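Local structure of tyrosine specific protein phosphatase, putative (Trypanosoma brucei, 3M4U) at residues G74-N82 against V103-S111. The protein is a protein tyrosine phosphatase that dephosphorylates the nucleolar protein NOPP44/46 and acts as a life cycle switch in the parasite. Numbering follows the deposited sequence.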
ATOM      1  N   GLY A  74     -24.399  16.140  -6.221  1.00 84.49           N
ATOM      2  CA  GLY A  74     -23.060  15.760  -6.637  1.00 87.04           C
ATOM      3  C   GLY A  74     -22.274  15.069  -5.535  1.00 88.17           C
ATOM      4  O   GLY A  74     -21.771  15.722  -4.622  1.00 88.07           O
ATOM      5  N   ARG A  75     -22.163  13.746  -5.624  1.00 83.58           N
ATOM      6  CA  ARG A  75     -21.515  12.961  -4.575  1.00 81.58           C
ATOM      7  C   ARG A  75     -20.205  12.327  -5.041  1.00 75.63           C
ATOM      8  O   ARG A  75     -20.183  11.536  -5.990  1.00 71.86           O
ATOM      9  CB  ARG A  75     -22.468  11.879  -4.050  1.00 79.60           C
ATOM     10  CG  ARG A  75     -21.883  11.038  -2.923  1.00 79.44           C
ATOM     11  CD  ARG A  75     -22.830   9.927  -2.494  1.00 75.89           C
ATOM     12  NE  ARG A  75     -23.290   9.134  -3.631  1.00 77.17           N
ATOM     13  CZ  ARG A  75     -22.557   8.214  -4.252  1.00 68.00           C
ATOM     14  NH1 ARG A  75     -21.316   7.971  -3.857  1.00 64.60           N
ATOM     15  NH2 ARG A  75     -23.065   7.545  -5.278  1.00 67.84           N
ATOM     16  N   TYR A  76     -19.116  12.670  -4.361  1.00 70.12           N
ATOM     17  CA  TYR A  76     -17.796  12.173  -4.739  1.00 69.91           C
ATOM     18  C   TYR A  76     -17.217  11.242  -3.674  1.00 60.74           C
ATOM     19  O   TYR A  76     -16.778  11.704  -2.614  1.00 59.29           O
ATOM     20  CB  TYR A  76     -16.833  13.348  -5.008  1.00 58.97           C
ATOM     21  N   PRO A  77     -17.208   9.930  -3.953  1.00 52.69           N
ATOM     22  CA  PRO A  77     -16.553   8.953  -3.066  1.00 53.75           C
ATOM     23  C   PRO A  77     -15.137   9.399  -2.692  1.00 43.36           C
ATOM     24  O   PRO A  77     -14.388   9.851  -3.549  1.00 41.51           O
ATOM     25  CB  PRO A  77     -16.481   7.680  -3.921  1.00 45.22           C
ATOM     26  CG  PRO A  77     -16.803   8.134  -5.350  1.00 55.53           C
ATOM     27  CD  PRO A  77     -17.706   9.313  -5.191  1.00 56.52           C
ATOM     28  N   TYR A  78     -14.780   9.270  -1.424  1.00 39.80           N
ATOM     29  CA  TYR A  78     -13.462   9.677  -0.965  1.00 42.92           C
ATOM     30  C   TYR A  78     -12.804   8.600  -0.095  1.00 37.74           C
ATOM     31  O   TYR A  78     -13.433   8.110   0.837  1.00 40.03           O
ATOM     32  CB  TYR A  78     -13.592  10.971  -0.161  1.00 36.76           C
ATOM     33  CG  TYR A  78     -12.355  11.325   0.601  1.00 33.47           C
ATOM     34  CD1 TYR A  78     -11.339  12.061   0.006  1.00 36.70           C
ATOM     35  CD2 TYR A  78     -12.190  10.923   1.918  1.00 37.17           C
ATOM     36  CE1 TYR A  78     -10.185  12.391   0.717  1.00 39.42           C
ATOM     37  CE2 TYR A  78     -11.042  11.248   2.636  1.00 36.52           C
ATOM     38  CZ  TYR A  78     -10.047  11.979   2.028  1.00 33.55           C
ATOM     39  OH  TYR A  78      -8.917  12.306   2.728  1.00 33.66           O
ATOM     40  N   ILE A  79     -11.539   8.261  -0.363  1.00 36.47           N
ATOM     41  CA  ILE A  79     -10.845   7.212   0.411  1.00 37.47           C
ATOM     42  C   ILE A  79      -9.469   7.611   0.938  1.00 39.08           C
ATOM     43  O   ILE A  79      -8.702   6.752   1.402  1.00 36.30           O
ATOM     44  CB  ILE A  79     -10.617   5.929  -0.423  1.00 37.17           C
ATOM     45  CG1 ILE A  79      -9.581   6.194  -1.520  1.00 33.82           C
ATOM     46  CG2 ILE A  79     -11.923   5.403  -0.996  1.00 36.71           C
ATOM     47  CD1 ILE A  79      -9.301   4.992  -2.373  1.00 33.15           C
ATOM     48  N   ASN A  80      -9.151   8.900   0.870  1.00 34.81           N
ATOM     49  CA  ASN A  80      -7.812   9.365   1.212  1.00 31.58           C
ATOM     50  C   ASN A  80      -6.747   8.504   0.524  1.00 34.84           C
ATOM     51  O   ASN A  80      -5.868   7.919   1.161  1.00 32.88           O
ATOM     52  CB  ASN A  80      -7.603   9.416   2.731  1.00 32.67           C
ATOM     53  CG  ASN A  80      -6.369  10.232   3.124  1.00 32.51           C
ATOM     54  OD1 ASN A  80      -5.521  10.526   2.287  1.00 36.46           O
ATOM     55  ND2 ASN A  80      -6.266  10.584   4.390  1.00 28.81           N
ATOM     56  N   GLY A  81      -6.847   8.429  -0.794  1.00 30.91           N
ATOM     57  CA  GLY A  81      -5.928   7.637  -1.569  1.00 34.70           C
ATOM     58  C   GLY A  81      -5.334   8.421  -2.714  1.00 37.61           C
ATOM     59  O   GLY A  81      -5.826   9.494  -3.085  1.00 35.62           O
ATOM     60  N   ASN A  82      -4.270   7.867  -3.284  1.00 37.70           N
ATOM     61  CA  ASN A  82      -3.614   8.488  -4.423  1.00 36.84           C
ATOM     62  C   ASN A  82      -3.292   7.465  -5.488  1.00 37.81           C
ATOM     63  O   ASN A  82      -2.980   6.304  -5.183  1.00 34.32           O
ATOM     64  CB  ASN A  82      -2.345   9.231  -3.972  1.00 35.22           C
ATOM     65  CG  ASN A  82      -2.659  10.552  -3.290  1.00 39.86           C
ATOM     66  OD1 ASN A  82      -2.972  11.540  -3.956  1.00 42.03           O
ATOM     67  ND2 ASN A  82      -2.602  10.570  -1.964  1.00 31.62           N
ATOM     68  N   VAL A 103     -16.072   3.493   4.976  1.00 37.36           N
ATOM     69  CA  VAL A 103     -16.095   2.167   4.343  1.00 36.75           C
ATOM     70  C   VAL A 103     -17.011   2.080   3.104  1.00 38.78           C
ATOM     71  O   VAL A 103     -16.611   1.518   2.072  1.00 34.87           O
ATOM     72  CB  VAL A 103     -16.483   1.057   5.341  1.00 36.49           C
ATOM     73  CG1 VAL A 103     -16.499  -0.312   4.650  1.00 35.33           C
ATOM     74  CG2 VAL A 103     -15.538   1.064   6.525  1.00 36.81           C
ATOM     75  N   PRO A 104     -18.245   2.620   3.198  1.00 40.45           N
ATOM     76  CA  PRO A 104     -19.103   2.604   1.996  1.00 37.43           C
ATOM     77  C   PRO A 104     -18.392   3.222   0.795  1.00 37.24           C
ATOM     78  O   PRO A 104     -18.452   2.665  -0.296  1.00 40.42           O
ATOM     79  CB  PRO A 104     -20.318   3.455   2.406  1.00 31.55           C
ATOM     80  CG  PRO A 104     -20.385   3.310   3.910  1.00 37.48           C
ATOM     81  CD  PRO A 104     -18.942   3.164   4.383  1.00 40.29           C
ATOM     82  N   ASP A 105     -17.709   4.347   0.994  1.00 38.23           N
ATOM     83  CA  ASP A 105     -16.934   4.970  -0.082  1.00 36.37           C
ATOM     84  C   ASP A 105     -15.797   4.071  -0.590  1.00 38.46           C
ATOM     85  O   ASP A 105     -15.551   3.989  -1.793  1.00 36.23           O
ATOM     86  CB  ASP A 105     -16.380   6.313   0.386  1.00 38.84           C
ATOM     87  CG  ASP A 105     -17.372   7.460   0.183  1.00 49.62           C
ATOM     88  OD1 ASP A 105     -18.329   7.309  -0.621  1.00 50.37           O
ATOM     89  OD2 ASP A 105     -17.175   8.524   0.810  1.00 46.24           O
ATOM     90  N   PHE A 106     -15.117   3.403   0.340  1.00 35.95           N
ATOM     91  CA  PHE A 106     -14.031   2.477   0.022  1.00 34.02           C
ATOM     92  C   PHE A 106     -14.566   1.326  -0.834  1.00 37.27           C
ATOM     93  O   PHE A 106     -14.115   1.093  -1.969  1.00 34.44           O
ATOM     94  CB  PHE A 106     -13.416   1.948   1.332  1.00 30.23           C
ATOM     95  CG  PHE A 106     -12.250   1.011   1.136  1.00 41.36           C
ATOM     96  CD1 PHE A 106     -10.986   1.499   0.807  1.00 37.90           C
ATOM     97  CD2 PHE A 106     -12.409  -0.355   1.304  1.00 36.61           C
ATOM     98  CE1 PHE A 106      -9.910   0.641   0.643  1.00 35.14           C
ATOM     99  CE2 PHE A 106     -11.339  -1.218   1.143  1.00 40.51           C
ATOM    100  CZ  PHE A 106     -10.084  -0.719   0.809  1.00 40.97           C
ATOM    101  N   LEU A 107     -15.541   0.611  -0.282  1.00 37.07           N
ATOM    102  CA  LEU A 107     -16.180  -0.484  -0.993  1.00 33.81           C
ATOM    103  C   LEU A 107     -16.754  -0.031  -2.327  1.00 36.51           C
ATOM    104  O   LEU A 107     -16.643  -0.752  -3.317  1.00 38.57           O
ATOM    105  CB  LEU A 107     -17.295  -1.082  -0.147  1.00 36.41           C
ATOM    106  CG  LEU A 107     -16.849  -1.599   1.213  1.00 42.80           C
ATOM    107  CD1 LEU A 107     -18.063  -2.158   1.944  1.00 37.07           C
ATOM    108  CD2 LEU A 107     -15.733  -2.642   1.049  1.00 35.84           C
ATOM    109  N   GLU A 108     -17.377   1.149  -2.354  1.00 32.53           N
ATOM    110  CA  GLU A 108     -18.039   1.613  -3.574  1.00 43.55           C
ATOM    111  C   GLU A 108     -17.006   1.785  -4.667  1.00 41.37           C
ATOM    112  O   GLU A 108     -17.235   1.458  -5.833  1.00 41.59           O
ATOM    113  CB  GLU A 108     -18.768   2.943  -3.360  1.00 42.12           C
ATOM    114  CG  GLU A 108     -18.931   3.732  -4.660  1.00 46.11           C
ATOM    115  CD  GLU A 108     -19.880   4.924  -4.543  1.00 59.96           C
ATOM    116  OE1 GLU A 108     -20.222   5.319  -3.400  1.00 52.00           O
ATOM    117  OE2 GLU A 108     -20.275   5.468  -5.607  1.00 61.84           O
ATOM    118  N   THR A 109     -15.855   2.300  -4.267  1.00 39.84           N
ATOM    119  CA  THR A 109     -14.796   2.567  -5.210  1.00 41.43           C
ATOM    120  C   THR A 109     -14.281   1.261  -5.802  1.00 39.92           C
ATOM    121  O   THR A 109     -14.157   1.122  -7.024  1.00 39.53           O
ATOM    122  CB  THR A 109     -13.687   3.390  -4.548  1.00 39.37           C
ATOM    123  OG1 THR A 109     -14.187   4.712  -4.295  1.00 39.42           O
ATOM    124  CG2 THR A 109     -12.488   3.489  -5.457  1.00 44.85           C
ATOM    125  N   LEU A 110     -14.021   0.287  -4.940  1.00 35.91           N
ATOM    126  CA  LEU A 110     -13.589  -1.011  -5.426  1.00 41.36           C
ATOM    127  C   LEU A 110     -14.562  -1.532  -6.509  1.00 43.96           C
ATOM    128  O   LEU A 110     -14.133  -2.098  -7.520  1.00 39.43           O
ATOM    129  CB  LEU A 110     -13.455  -2.014  -4.273  1.00 36.20           C
ATOM    130  CG  LEU A 110     -12.608  -1.650  -3.052  1.00 37.19           C
ATOM    131  CD1 LEU A 110     -12.541  -2.832  -2.095  1.00 32.86           C
ATOM    132  CD2 LEU A 110     -11.201  -1.221  -3.452  1.00 32.77           C
ATOM    133  N   SER A 111     -15.865  -1.329  -6.304  1.00 37.91           N
ATOM    134  CA  SER A 111     -16.857  -1.788  -7.280  1.00 42.78           C
ATOM    135  C   SER A 111     -16.878  -0.890  -8.508  1.00 43.82           C
ATOM    136  O   SER A 111     -16.737  -1.358  -9.642  1.00 47.59           O
ATOM    137  CB  SER A 111     -18.254  -1.858  -6.653  1.00 48.66           C
ATOM    138  OG  SER A 111     -19.224  -2.251  -7.608  1.00 44.81           O
TER
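In this protein tyrosine phosphatase domain, the chain leading into strand 81-84 runs over helix 103-112, with Pro-77 and Ile-79 packing against the helix face that carries Asp-105 and Thr-109. The Asp-105 carboxylate reaches up to the loop backbone: OD2 takes a weak but nearly straight bond from Tyr-78 N (3.4 Å, 166°), while OD1 rests 3.4 Å from Pro-77 CA. Lys-48 salt-bridges the same OD2, so this buried charge has a cationic partner. Further along, Ile-79 drops its CG2 methyl onto the helix backbone, 3.7 Å from Phe-106 CA. Thr-109 OG1 lies 3.8 Å from Pro-77 CB and is fixed by donating to Asp-105 O one turn back, from the face opposite that used by Thr-109 N. At the outer end, poorly ordered Arg-75 bends at chi3 (51°) to meet Glu-108 in a salt bridge, NH1 2.9 Å from OE1, with OE2 at the guanidinium edge and the two planes 47° apart; its hydrogen bonds are all weak. Ile-79 also touches Val-93 and Cys-95 of strand 92-95, and Phe-106 packs on Cys-95 too, so the contact joins helix and loop to the central mixed sheet of the classical PTP fold.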